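Local coordinates for protein lysine/ornithine decarboxylase (Vibrio vulnificus, PDB 2PLJ) that catalyses the pyridoxal-phosphate-dependent decarboxylation of lysine and ornithine, yielding cadaverine and putrescine, and is captured here with putrescine joined to the cofactor, at residues N78-Y83 and H286-P291; G101-L106 and A122-H127; N74-V79 and P273-L278. One frame throughout, in Å; residues are numbered along the deposited sequence.

Overall arrangement
All three contacts lie in the beta/alpha barrel. From the N terminus, helix 62-75 ends and turns into strand 79-84. This turn belongs to interaction 3, which closes a long loop against helix 267-278. Interaction 1 starts from the same part of the chain, sharing Asn78 and Val79. It closes a similar loop by pairing strand 79-84 with strand 286-289, so that the last barrel strand meets the first. Interaction 2 is nested inside both loops. It joins strand 103-106 to strand 125-127 within one beta-alpha-beta unit. Strand 103-106 also pairs with strand 79-84, so interactions 1 and 2 touch. Interaction 3 packs outside the sheet, and Leu278 touches Val287 of interaction 1.

Interaction 1. Residues N78-Y83 and H286-P291; sequences NVTLHY and HVLAEP. With P3T ((4-{[(4-aminobutyl)amino]methyl}-5-hydroxy-6-methylpyridin-3-yl)methyl dihydrogen phosphate), chain D.
Residues 79-83 run parallel to residues 286-289, Thr80 beside Leu288 and Leu81 beside Ala289, with axes 4.5 Å apart at closest approach and 27° between them. Thr80 N bonds to Val287 O at 3.0 Å. Ala289 N then bonds to Thr80 O at 2.9 Å, and His82 N to Ala289 O at 2.8 Å. One water links Asn78 O to Val287 N, another Thr80 OG1 to Val287 O.

Val79, Leu81, Val287 and Ala289 share one face of the sheet. Val79 CG1, anti to the backbone N (chi1 172°), lies 3.8 Å from Ala289 CB, while CG2 meets Val287 CG1 at the same distance. The Ala289 methyl also meets Leu81 CD2, at 4.1 Å. On the opposite face, Thr80 CB packs on Leu288 CD2. The His82 ring lies by Leu288 too. Pro291 follows the strand, with CD 3.4 Å from His82 O and CG against Leu81 CB.

Beyond the strand, Glu290 turns away from segment 78-83. Its extended chain brings OE2 to 2.7 Å from the pyridine nitrogen NAO of P3T. This closeness is consistent with the glutamate-pyridine pairing of fold type III decarboxylases, which probably helps the cofactor ring act as an electron sink.

Interaction 2. Residues G101-L106 and A122-H127; sequences GASFDL and ADLTIH
Phe104 to Leu106 run parallel to Thr125 to His127, with strand axes 4.8 Å apart at closest approach and 17° between their directions. Three backbone bonds zip the strands together. Phe104 N donates to Leu124 O at 2.9 Å, Ile126 N to Phe104 O at 3.1 Å, and Leu106 N to Ile126 O at 2.9 Å. At the start, Ser103 CB sits only 3.1 Å from Leu124 O. Leu124 reaches over with both methyls, CD2 near Ser103 OG and CD1 near Ala102 O.

Leu106 and Thr125 meet on one face of the sheet. The methyl CD1 of Leu106 rests 3.8 Å from Thr125 CB. The threonine hydroxyl lies between the backbone N and the carbonyl carbon (chi1 75°), and from there it bonds back to Ala122 O at 2.8 Å. That oxygen also accepts from Thr125 N, so two bonds tie the 3-10 turn to the strand. Further on, Leu106 O stands over one face of the His127 imidazole, near its rim. Asp105 and Ile126 share the other face, where Asp105 OD1 is 4.1 Å from Ile126 CG1. Asp105 OD1 is hydrogen-bonded to Thr128 OG1, and the side chain touches P3T.

The two strands and helix 109-117 between them form a beta-alpha-beta unit of the barrel. Strand 79-84 flanks strand 103-106. Helix 91-100 packs on Phe104 and Leu124, and helix 134-143 on Thr125 and His127.

Interaction 3. Residues N74-V79 and P273-L278; sequences NALPNV and PINEAL
Leu76 lies against two residues of segment 273-278, Ile274 and Asn275, and touches both through one methyl. CD2 of Leu76 is 3.9 Å from CG2 of Ile274. This is an apolar touch between branch ends, and the two side chains cross obliquely. Ile274 CG2 is anti to the backbone N, while the longer CG1 branch is anti to the carbonyl carbon (chi1 -56°). It is thus the short branch that faces the leucine.

Asn275 sits at the middle of the contact. Its amide reaches across to the end of helix 62-75, where it touches both Leu76 and the ring of Pro77. The Pro77 ring meets the asparagine side chain at about a right angle, with CD as the atom nearest the amide. The amide end also comes up to the carbonyl of Ala75, near the C-terminal end of helix 62-75.

One helical turn beyond Ile274, Leu278 makes a separate touch. Its CD1 meets Val79 CG2 at 4.0 Å, and these two side chains also cross at about a right angle. A type II beta turn from Leu76 to Val79 joins the two touching residues. Asn78 takes the positive phi (64°) in that turn.

The contact packs two outer elements of the barrel. The turn leads from helix 62-75 into strand 79-84, and helix 267-278 leads on to strand 286-289. Leu278 also rests on Val287 of that strand. Leu76 also touches Phe256, and Ile274 packs on helix 223-241 through Tyr225 and Ile229.

Interaction 1. Residues N78-Y83 and H286-P291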
ATOM      1  N   ASN A  78      12.944 -10.331  32.927  1.00 18.88           N
ATOM      2  CA  ASN A  78      14.358  -9.994  32.747  1.00 18.72           C
ATOM      3  C   ASN A  78      14.749  -9.791  31.287  1.00 17.70           C
ATOM      4  O   ASN A  78      15.865 -10.111  30.897  1.00 18.77           O
ATOM      5  CB  ASN A  78      15.261 -11.063  33.387  1.00 19.74           C
ATOM      6  CG  ASN A  78      14.995 -11.209  34.851  1.00 23.59           C
ATOM      7  OD1 ASN A  78      14.635 -12.288  35.322  1.00 28.87           O
ATOM      8  ND2 ASN A  78      15.114 -10.101  35.588  1.00 28.76           N
ATOM      9  N   VAL A  79      13.804  -9.329  30.476  1.00 15.65           N
ATOM     10  CA  VAL A  79      14.086  -8.924  29.096  1.00 14.56           C
ATOM     11  C   VAL A  79      13.532  -7.506  28.908  1.00 14.18           C
ATOM     12  O   VAL A  79      12.355  -7.249  29.207  1.00 15.26           O
ATOM     13  CB  VAL A  79      13.417  -9.901  28.070  1.00 13.78           C
ATOM     14  CG1 VAL A  79      13.530  -9.385  26.630  1.00 15.24           C
ATOM     15  CG2 VAL A  79      13.992 -11.325  28.250  1.00 14.08           C
ATOM     16  N   THR A  80      14.380  -6.592  28.454  1.00 13.24           N
ATOM     17  CA  THR A  80      13.976  -5.210  28.212  1.00 12.64           C
ATOM     18  C   THR A  80      13.201  -5.208  26.886  1.00 13.30           C
ATOM     19  O   THR A  80      13.739  -5.618  25.842  1.00 13.24           O
ATOM     20  CB  THR A  80      15.189  -4.257  28.168  1.00 13.46           C
ATOM     21  OG1 THR A  80      15.887  -4.336  29.431  1.00 13.36           O
ATOM     22  CG2 THR A  80      14.735  -2.792  27.939  1.00 14.18           C
ATOM     23  N   LEU A  81      11.952  -4.736  26.952  1.00 12.18           N
ATOM     24  CA  LEU A  81      11.089  -4.750  25.772  1.00 12.85           C
ATOM     25  C   LEU A  81      11.126  -3.418  25.029  1.00 14.07           C
ATOM     26  O   LEU A  81      10.674  -2.380  25.545  1.00 14.55           O
ATOM     27  CB  LEU A  81       9.649  -5.101  26.173  1.00 12.66           C
ATOM     28  CG  LEU A  81       9.483  -6.413  26.953  1.00 12.85           C
ATOM     29  CD1 LEU A  81       8.020  -6.619  27.403  1.00 15.91           C
ATOM     30  CD2 LEU A  81      10.020  -7.607  26.139  1.00 13.69           C
ATOM     31  N   HIS A  82      11.666  -3.474  23.823  1.00 13.79           N
ATOM     32  CA  HIS A  82      11.736  -2.318  22.937  1.00 13.44           C
ATOM     33  C   HIS A  82      10.598  -2.393  21.924  1.00 13.85           C
ATOM     34  O   HIS A  82      10.686  -3.132  20.938  1.00 13.46           O
ATOM     35  CB  HIS A  82      13.101  -2.321  22.220  1.00 14.01           C
ATOM     36  CG  HIS A  82      14.241  -1.859  23.090  1.00 13.61           C
ATOM     37  ND1 HIS A  82      14.818  -2.651  24.059  1.00 17.76           N
ATOM     38  CD2 HIS A  82      14.910  -0.676  23.127  1.00 11.45           C
ATOM     39  CE1 HIS A  82      15.801  -1.985  24.653  1.00 13.41           C
ATOM     40  NE2 HIS A  82      15.860  -0.776  24.124  1.00 17.10           N
ATOM     41  N   TYR A  83       9.543  -1.624  22.148  1.00 13.41           N
ATOM     42  CA  TYR A  83       8.423  -1.622  21.162  1.00 13.77           C
ATOM     43  C   TYR A  83       8.876  -1.180  19.757  1.00 13.34           C
ATOM     44  O   TYR A  83       9.438  -0.094  19.605  1.00 13.80           O
ATOM     45  CB  TYR A  83       7.319  -0.682  21.675  1.00 13.80           C
ATOM     46  CG  TYR A  83       6.204  -0.532  20.657  1.00 15.22           C
ATOM     47  CD1 TYR A  83       5.468  -1.641  20.236  1.00 16.50           C
ATOM     48  CD2 TYR A  83       5.897   0.717  20.106  1.00 16.80           C
ATOM     49  CE1 TYR A  83       4.411  -1.493  19.315  1.00 15.07           C
ATOM     50  CE2 TYR A  83       4.854   0.875  19.173  1.00 14.73           C
ATOM     51  CZ  TYR A  83       4.135  -0.246  18.773  1.00 13.58           C
ATOM     52  OH  TYR A  83       3.092  -0.104  17.874  1.00 15.62           O
ATOM     53  N   HIS A 286      22.835  -9.210  29.255  1.00 19.59           N
ATOM     54  CA  HIS A 286      21.438  -8.888  29.414  1.00 19.72           C
ATOM     55  C   HIS A 286      20.726  -8.927  28.090  1.00 18.38           C
ATOM     56  O   HIS A 286      21.342  -8.875  27.003  1.00 18.00           O
ATOM     57  CB  HIS A 286      21.251  -7.566  30.104  1.00 20.30           C
ATOM     58  CG  HIS A 286      21.510  -6.393  29.231  1.00 21.23           C
ATOM     59  ND1 HIS A 286      22.780  -5.988  28.889  1.00 23.13           N
ATOM     60  CD2 HIS A 286      20.660  -5.493  28.688  1.00 20.86           C
ATOM     61  CE1 HIS A 286      22.701  -4.896  28.144  1.00 24.92           C
ATOM     62  NE2 HIS A 286      21.425  -4.586  27.995  1.00 25.75           N
ATOM     63  N   VAL A 287      19.412  -9.043  28.192  1.00 16.43           N
ATOM     64  CA  VAL A 287      18.632  -9.473  27.065  1.00 15.38           C
ATOM     65  C   VAL A 287      17.588  -8.407  26.736  1.00 14.49           C
ATOM     66  O   VAL A 287      16.967  -7.855  27.638  1.00 14.54           O
ATOM     67  CB  VAL A 287      17.970 -10.842  27.337  1.00 15.97           C
ATOM     68  CG1 VAL A 287      17.179 -11.330  26.101  1.00 16.65           C
ATOM     69  CG2 VAL A 287      19.048 -11.882  27.737  1.00 16.85           C
ATOM     70  N   LEU A 288      17.419  -8.164  25.435  1.00 14.51           N
ATOM     71  CA  LEU A 288      16.423  -7.216  24.866  1.00 15.92           C
ATOM     72  C   LEU A 288      15.486  -7.980  23.935  1.00 14.98           C
ATOM     73  O   LEU A 288      15.852  -9.048  23.400  1.00 15.69           O
ATOM     74  CB  LEU A 288      17.106  -6.136  23.977  1.00 17.79           C
ATOM     75  CG  LEU A 288      18.393  -5.437  24.398  1.00 20.30           C
ATOM     76  CD1 LEU A 288      18.787  -4.388  23.423  1.00 20.30           C
ATOM     77  CD2 LEU A 288      18.234  -4.819  25.848  1.00 22.37           C
ATOM     78  N   ALA A 289      14.282  -7.443  23.701  1.00 15.47           N
ATOM     79  CA  ALA A 289      13.473  -7.932  22.578  1.00 16.10           C
ATOM     80  C   ALA A 289      12.843  -6.737  21.907  1.00 15.79           C
ATOM     81  O   ALA A 289      12.852  -5.626  22.476  1.00 16.41           O
ATOM     82  CB  ALA A 289      12.387  -8.901  23.037  1.00 16.25           C
ATOM     83  N   GLU A 290      12.250  -6.981  20.741  1.00 15.12           N
ATOM     84  CA  GLU A 290      11.739  -5.916  19.858  1.00 15.25           C
ATOM     85  C   GLU A 290      10.284  -6.227  19.446  1.00 14.88           C
ATOM     86  O   GLU A 290       9.977  -6.309  18.230  1.00 16.16           O
ATOM     87  CB  GLU A 290      12.605  -5.813  18.585  1.00 16.30           C
ATOM     88  CG  GLU A 290      14.072  -5.414  18.800  1.00 16.35           C
ATOM     89  CD  GLU A 290      14.980  -5.767  17.607  1.00 16.77           C
ATOM     90  OE1 GLU A 290      16.187  -5.435  17.661  1.00 18.04           O
ATOM     91  OE2 GLU A 290      14.509  -6.355  16.598  1.00 20.24           O
ATOM     92  N   PRO A 291       9.381  -6.407  20.433  1.00 15.49           N
ATOM     93  CA  PRO A 291       8.030  -6.815  20.062  1.00 16.04           C
ATOM     94  C   PRO A 291       7.311  -5.663  19.335  1.00 15.83           C
ATOM     95  O   PRO A 291       7.436  -4.488  19.733  1.00 16.17           O
ATOM     96  CB  PRO A 291       7.360  -7.113  21.416  1.00 16.12           C
ATOM     97  CG  PRO A 291       8.104  -6.179  22.420  1.00 16.03           C
ATOM     98  CD  PRO A 291       9.538  -6.180  21.888  1.00 15.99           C
TER
HETATM   99  OAE P3T D 501       6.944  -8.324  16.738  1.00 15.82           O
HETATM  100  PAU P3T D 501       6.780  -8.194  15.163  1.00 17.90           P
HETATM  101  OAF P3T D 501       5.773  -6.999  14.812  1.00 17.28           O
HETATM  102  OAC P3T D 501       6.397  -9.478  14.449  1.00 17.00           O
HETATM  103  OAP P3T D 501       8.163  -7.700  14.482  1.00 16.51           O
HETATM  104  CAM P3T D 501       8.722  -6.384  14.900  1.00 19.33           C
HETATM  105  CAS P3T D 501      10.126  -6.326  14.282  1.00 19.91           C
HETATM  106  CAH P3T D 501      11.159  -6.353  15.229  1.00 20.96           C
HETATM  107  NAO P3T D 501      12.429  -6.322  14.824  1.00 20.17           N
HETATM  108  CAQ P3T D 501      12.766  -6.304  13.539  1.00 20.56           C
HETATM  109  CAA P3T D 501      14.267  -6.306  13.155  1.00 23.13           C
HETATM  110  CAR P3T D 501      11.778  -6.310  12.533  1.00 21.36           C
HETATM  111  OAD P3T D 501      12.153  -6.276  11.246  1.00 22.15           O
HETATM  112  CAT P3T D 501      10.417  -6.335  12.905  1.00 18.18           C
HETATM  113  CAG P3T D 501       9.408  -6.279  11.895  1.00 19.95           C
HETATM  114  NAN P3T D 501       9.683  -6.693  10.666  1.00 24.54           N
HETATM  115  CAL P3T D 501       8.760  -6.667   9.486  1.00 25.66           C
HETATM  116  CAK P3T D 501       7.368  -7.241   9.799  1.00 21.96           C
HETATM  117  CAJ P3T D 501       6.525  -7.050   8.499  1.00 21.35           C
HETATM  118  CAI P3T D 501       5.101  -7.584   8.685  1.00 21.89           C
HETATM  119  NAB P3T D 501       4.347  -7.611   7.409  1.00 18.86           N
HETATM  120  O   HOH W   1      18.412  -9.635  30.773  1.00 26.19           O
HETATM  121  O   HOH W   2      17.708  -6.337  29.711  1.00 39.06           O

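Interaction 2. Residues G101-L106 and A122-H127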
ATOM      1  N   GLY A 101       6.671   2.153  31.037  1.00 16.46           N
ATOM      2  CA  GLY A 101       8.064   1.769  31.310  1.00 15.90           C
ATOM      3  C   GLY A 101       8.773   1.094  30.130  1.00 14.93           C
ATOM      4  O   GLY A 101       9.911   0.609  30.277  1.00 15.09           O
ATOM      5  N   ALA A 102       8.131   1.106  28.964  1.00 14.86           N
ATOM      6  CA  ALA A 102       8.672   0.450  27.780  1.00 14.48           C
ATOM      7  C   ALA A 102       9.888   1.179  27.236  1.00 14.43           C
ATOM      8  O   ALA A 102      10.060   2.371  27.482  1.00 14.49           O
ATOM      9  CB  ALA A 102       7.619   0.357  26.661  1.00 14.72           C
ATOM     10  N   SER A 103      10.703   0.444  26.471  1.00 14.27           N
ATOM     11  CA  SER A 103      11.724   1.053  25.623  1.00 14.38           C
ATOM     12  C   SER A 103      11.217   0.951  24.155  1.00 13.78           C
ATOM     13  O   SER A 103      10.063   0.505  23.918  1.00 13.38           O
ATOM     14  CB  SER A 103      13.069   0.335  25.819  1.00 14.83           C
ATOM     15  OG  SER A 103      13.523   0.494  27.159  1.00 14.79           O
ATOM     16  N   PHE A 104      12.048   1.375  23.193  1.00 13.28           N
ATOM     17  CA  PHE A 104      11.582   1.517  21.782  1.00 13.92           C
ATOM     18  C   PHE A 104      12.640   1.062  20.804  1.00 14.92           C
ATOM     19  O   PHE A 104      13.848   1.176  21.059  1.00 14.04           O
ATOM     20  CB  PHE A 104      11.181   2.978  21.526  1.00 14.39           C
ATOM     21  CG  PHE A 104      10.037   3.410  22.397  1.00 13.67           C
ATOM     22  CD1 PHE A 104       8.722   3.071  22.055  1.00 15.22           C
ATOM     23  CD2 PHE A 104      10.292   4.015  23.629  1.00 14.31           C
ATOM     24  CE1 PHE A 104       7.645   3.427  22.903  1.00 14.29           C
ATOM     25  CE2 PHE A 104       9.231   4.356  24.488  1.00 16.02           C
ATOM     26  CZ  PHE A 104       7.905   4.057  24.114  1.00 15.76           C
ATOM     27  N   ASP A 105      12.145   0.551  19.697  1.00 14.60           N
ATOM     28  CA  ASP A 105      12.932   0.049  18.593  1.00 15.32           C
ATOM     29  C   ASP A 105      12.556   0.898  17.378  1.00 15.79           C
ATOM     30  O   ASP A 105      11.386   0.928  16.971  1.00 15.51           O
ATOM     31  CB  ASP A 105      12.590  -1.413  18.354  1.00 15.40           C
ATOM     32  CG  ASP A 105      13.164  -1.940  17.057  1.00 20.49           C
ATOM     33  OD1 ASP A 105      14.232  -1.414  16.649  1.00 25.66           O
ATOM     34  OD2 ASP A 105      12.585  -2.904  16.492  1.00 22.11           O
ATOM     35  N   LEU A 106      13.550   1.614  16.853  1.00 14.72           N
ATOM     36  CA  LEU A 106      13.420   2.596  15.760  1.00 15.25           C
ATOM     37  C   LEU A 106      14.102   2.050  14.492  1.00 15.87           C
ATOM     38  O   LEU A 106      15.104   1.369  14.576  1.00 18.08           O
ATOM     39  CB  LEU A 106      14.139   3.909  16.150  1.00 14.80           C
ATOM     40  CG  LEU A 106      13.838   4.456  17.551  1.00 14.34           C
ATOM     41  CD1 LEU A 106      14.643   5.738  17.724  1.00 16.65           C
ATOM     42  CD2 LEU A 106      12.330   4.679  17.753  1.00 17.25           C
ATOM     43  N   ALA A 122      16.429   9.379  24.668  1.00 16.20           N
ATOM     44  CA  ALA A 122      17.151   8.591  23.658  1.00 15.80           C
ATOM     45  C   ALA A 122      17.737   7.302  24.248  1.00 15.56           C
ATOM     46  O   ALA A 122      17.934   6.312  23.525  1.00 15.02           O
ATOM     47  CB  ALA A 122      18.263   9.430  23.034  1.00 16.88           C
ATOM     48  N   ASP A 123      18.034   7.313  25.551  1.00 15.15           N
ATOM     49  CA  ASP A 123      18.622   6.120  26.181  1.00 16.80           C
ATOM     50  C   ASP A 123      17.650   4.938  26.260  1.00 16.12           C
ATOM     51  O   ASP A 123      18.059   3.793  26.575  1.00 17.87           O
ATOM     52  CB  ASP A 123      19.261   6.445  27.534  1.00 17.91           C
ATOM     53  CG  ASP A 123      18.268   6.872  28.604  1.00 21.85           C
ATOM     54  OD1 ASP A 123      17.040   6.867  28.395  1.00 25.87           O
ATOM     55  OD2 ASP A 123      18.750   7.238  29.708  1.00 26.87           O
ATOM     56  N   LEU A 124      16.377   5.196  25.956  1.00 14.95           N
ATOM     57  CA  LEU A 124      15.386   4.112  25.893  1.00 14.80           C
ATOM     58  C   LEU A 124      15.236   3.521  24.488  1.00 15.38           C
ATOM     59  O   LEU A 124      14.359   2.678  24.266  1.00 16.33           O
ATOM     60  CB  LEU A 124      13.998   4.596  26.377  1.00 14.89           C
ATOM     61  CG  LEU A 124      13.888   5.014  27.848  1.00 16.19           C
ATOM     62  CD1 LEU A 124      12.425   5.412  28.127  1.00 18.79           C
ATOM     63  CD2 LEU A 124      14.312   3.920  28.770  1.00 20.27           C
ATOM     64  N   THR A 125      16.092   3.953  23.573  1.00 14.24           N
ATOM     65  CA  THR A 125      15.922   3.621  22.155  1.00 14.20           C
ATOM     66  C   THR A 125      17.115   2.868  21.594  1.00 14.74           C
ATOM     67  O   THR A 125      18.270   3.009  22.056  1.00 13.92           O
ATOM     68  CB  THR A 125      15.620   4.867  21.270  1.00 15.27           C
ATOM     69  OG1 THR A 125      16.806   5.652  21.078  1.00 14.40           O
ATOM     70  CG2 THR A 125      14.474   5.745  21.872  1.00 14.39           C
ATOM     71  N   ILE A 126      16.803   2.039  20.607  1.00 14.11           N
ATOM     72  CA  ILE A 126      17.822   1.411  19.773  1.00 14.40           C
ATOM     73  C   ILE A 126      17.388   1.590  18.309  1.00 14.19           C
ATOM     74  O   ILE A 126      16.178   1.643  18.007  1.00 14.90           O
ATOM     75  CB  ILE A 126      18.039  -0.104  20.080  1.00 13.76           C
ATOM     76  CG1 ILE A 126      16.755  -0.923  19.884  1.00 13.91           C
ATOM     77  CG2 ILE A 126      18.600  -0.299  21.512  1.00 13.79           C
ATOM     78  CD1 ILE A 126      16.952  -2.449  20.114  1.00 15.29           C
ATOM     79  N   HIS A 127      18.358   1.676  17.402  1.00 14.77           N
ATOM     80  CA  HIS A 127      18.040   1.822  15.968  1.00 14.15           C
ATOM     81  C   HIS A 127      18.417   0.490  15.318  1.00 15.28           C
ATOM     82  O   HIS A 127      19.530   0.011  15.496  1.00 15.75           O
ATOM     83  CB  HIS A 127      18.839   3.005  15.391  1.00 16.08           C
ATOM     84  CG  HIS A 127      18.417   3.402  14.018  1.00 15.97           C
ATOM     85  ND1 HIS A 127      18.600   2.587  12.910  1.00 17.27           N
ATOM     86  CD2 HIS A 127      17.867   4.552  13.562  1.00 14.83           C
ATOM     87  CE1 HIS A 127      18.145   3.216  11.840  1.00 16.88           C
ATOM     88  NE2 HIS A 127      17.743   4.425  12.202  1.00 15.33           N
TER

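Interaction 3. Residues N74-V79 and P273-L278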
ATOM      1  N   ASN A  74       5.406 -10.178  31.691  1.00 14.33           N
ATOM      2  CA  ASN A  74       5.253 -11.289  32.616  1.00 16.47           C
ATOM      3  C   ASN A  74       5.708 -12.629  32.024  1.00 16.06           C
ATOM      4  O   ASN A  74       6.211 -13.503  32.748  1.00 16.41           O
ATOM      5  CB  ASN A  74       3.830 -11.348  33.188  1.00 17.35           C
ATOM      6  CG  ASN A  74       3.818 -11.943  34.592  1.00 20.47           C
ATOM      7  OD1 ASN A  74       3.872 -13.164  34.764  1.00 22.43           O
ATOM      8  ND2 ASN A  74       3.829 -11.074  35.608  1.00 24.90           N
ATOM      9  N   ALA A  75       5.560 -12.770  30.706  1.00 15.58           N
ATOM     10  CA  ALA A  75       5.970 -13.972  29.963  1.00 15.84           C
ATOM     11  C   ALA A  75       7.501 -14.048  29.771  1.00 15.86           C
ATOM     12  O   ALA A  75       8.080 -15.146  29.672  1.00 16.45           O
ATOM     13  CB  ALA A  75       5.264 -14.027  28.602  1.00 15.43           C
ATOM     14  N   LEU A  76       8.151 -12.890  29.758  1.00 16.34           N
ATOM     15  CA  LEU A  76       9.577 -12.796  29.440  1.00 17.05           C
ATOM     16  C   LEU A  76      10.245 -11.921  30.473  1.00 17.73           C
ATOM     17  O   LEU A  76      10.608 -10.761  30.194  1.00 17.83           O
ATOM     18  CB  LEU A  76       9.806 -12.192  28.047  1.00 18.02           C
ATOM     19  CG  LEU A  76       9.783 -12.958  26.752  1.00 19.60           C
ATOM     20  CD1 LEU A  76       9.964 -11.904  25.633  1.00 16.77           C
ATOM     21  CD2 LEU A  76      10.865 -14.063  26.677  1.00 17.12           C
ATOM     22  N   PRO A  77      10.388 -12.464  31.688  1.00 17.71           N
ATOM     23  CA  PRO A  77      10.948 -11.665  32.741  1.00 18.29           C
ATOM     24  C   PRO A  77      12.426 -11.447  32.452  1.00 18.26           C
ATOM     25  O   PRO A  77      13.050 -12.269  31.775  1.00 20.00           O
ATOM     26  CB  PRO A  77      10.729 -12.522  33.995  1.00 18.22           C
ATOM     27  CG  PRO A  77      10.660 -13.916  33.503  1.00 17.56           C
ATOM     28  CD  PRO A  77      10.001 -13.813  32.140  1.00 16.93           C
ATOM     29  N   ASN A  78      12.944 -10.331  32.927  1.00 18.88           N
ATOM     30  CA  ASN A  78      14.358  -9.994  32.747  1.00 18.72           C
ATOM     31  C   ASN A  78      14.749  -9.791  31.287  1.00 17.70           C
ATOM     32  O   ASN A  78      15.865 -10.111  30.897  1.00 18.77           O
ATOM     33  CB  ASN A  78      15.261 -11.063  33.387  1.00 19.74           C
ATOM     34  CG  ASN A  78      14.995 -11.209  34.851  1.00 23.59           C
ATOM     35  OD1 ASN A  78      14.635 -12.288  35.322  1.00 28.87           O
ATOM     36  ND2 ASN A  78      15.114 -10.101  35.588  1.00 28.76           N
ATOM     37  N   VAL A  79      13.804  -9.329  30.476  1.00 15.65           N
ATOM     38  CA  VAL A  79      14.086  -8.924  29.096  1.00 14.56           C
ATOM     39  C   VAL A  79      13.532  -7.506  28.908  1.00 14.18           C
ATOM     40  O   VAL A  79      12.355  -7.249  29.207  1.00 15.26           O
ATOM     41  CB  VAL A  79      13.417  -9.901  28.070  1.00 13.78           C
ATOM     42  CG1 VAL A  79      13.530  -9.385  26.630  1.00 15.24           C
ATOM     43  CG2 VAL A  79      13.992 -11.325  28.250  1.00 14.08           C
ATOM     44  N   PRO A 273      10.050 -21.972  26.766  1.00 17.77           N
ATOM     45  CA  PRO A 273      11.331 -22.506  26.236  1.00 17.36           C
ATOM     46  C   PRO A 273      12.346 -21.424  25.920  1.00 16.80           C
ATOM     47  O   PRO A 273      13.550 -21.672  25.996  1.00 15.60           O
ATOM     48  CB  PRO A 273      10.933 -23.252  24.947  1.00 17.71           C
ATOM     49  CG  PRO A 273       9.547 -22.872  24.644  1.00 18.99           C
ATOM     50  CD  PRO A 273       8.915 -22.258  25.866  1.00 18.15           C
ATOM     51  N   ILE A 274      11.857 -20.228  25.587  1.00 15.89           N
ATOM     52  CA  ILE A 274      12.726 -19.070  25.366  1.00 15.85           C
ATOM     53  C   ILE A 274      13.461 -18.728  26.672  1.00 14.63           C
ATOM     54  O   ILE A 274      14.707 -18.645  26.702  1.00 14.55           O
ATOM     55  CB  ILE A 274      11.920 -17.835  24.855  1.00 15.42           C
ATOM     56  CG1 ILE A 274      11.141 -18.194  23.563  1.00 16.40           C
ATOM     57  CG2 ILE A 274      12.872 -16.681  24.624  1.00 16.57           C
ATOM     58  CD1 ILE A 274      10.387 -17.024  22.929  1.00 17.65           C
ATOM     59  N   ASN A 275      12.698 -18.547  27.750  1.00 14.57           N
ATOM     60  CA  ASN A 275      13.272 -18.294  29.063  1.00 14.81           C
ATOM     61  C   ASN A 275      14.321 -19.333  29.468  1.00 14.43           C
ATOM     62  O   ASN A 275      15.349 -18.991  30.054  1.00 15.13           O
ATOM     63  CB  ASN A 275      12.165 -18.223  30.126  1.00 15.74           C
ATOM     64  CG  ASN A 275      11.282 -16.983  29.960  1.00 16.05           C
ATOM     65  OD1 ASN A 275      10.086 -17.003  30.295  1.00 19.37           O
ATOM     66  ND2 ASN A 275      11.868 -15.909  29.440  1.00 15.51           N
ATOM     67  N   GLU A 276      14.054 -20.594  29.145  1.00 14.56           N
ATOM     68  CA  GLU A 276      14.995 -21.674  29.465  1.00 16.04           C
ATOM     69  C   GLU A 276      16.303 -21.537  28.703  1.00 15.00           C
ATOM     70  O   GLU A 276      17.374 -21.695  29.288  1.00 15.34           O
ATOM     71  CB  GLU A 276      14.358 -23.021  29.178  1.00 16.42           C
ATOM     72  CG  GLU A 276      13.184 -23.327  30.070  1.00 21.66           C
ATOM     73  CD  GLU A 276      12.470 -24.612  29.663  1.00 27.38           C
ATOM     74  OE1 GLU A 276      13.163 -25.624  29.396  1.00 30.22           O
ATOM     75  OE2 GLU A 276      11.216 -24.590  29.596  1.00 32.29           O
ATOM     76  N   ALA A 277      16.207 -21.242  27.406  1.00 15.09           N
ATOM     77  CA  ALA A 277      17.403 -21.041  26.572  1.00 14.87           C
ATOM     78  C   ALA A 277      18.228 -19.843  27.062  1.00 14.85           C
ATOM     79  O   ALA A 277      19.455 -19.898  27.128  1.00 15.52           O
ATOM     80  CB  ALA A 277      17.029 -20.909  25.103  1.00 14.90           C
ATOM     81  N   LEU A 278      17.531 -18.782  27.466  1.00 14.89           N
ATOM     82  CA  LEU A 278      18.185 -17.572  27.940  1.00 15.30           C
ATOM     83  C   LEU A 278      18.956 -17.795  29.220  1.00 15.28           C
ATOM     84  O   LEU A 278      20.011 -17.176  29.443  1.00 15.73           O
ATOM     85  CB  LEU A 278      17.131 -16.470  28.160  1.00 14.16           C
ATOM     86  CG  LEU A 278      16.507 -15.891  26.883  1.00 16.27           C
ATOM     87  CD1 LEU A 278      15.415 -14.882  27.243  1.00 17.42           C
ATOM     88  CD2 LEU A 278      17.577 -15.213  26.014  1.00 19.06           C
TER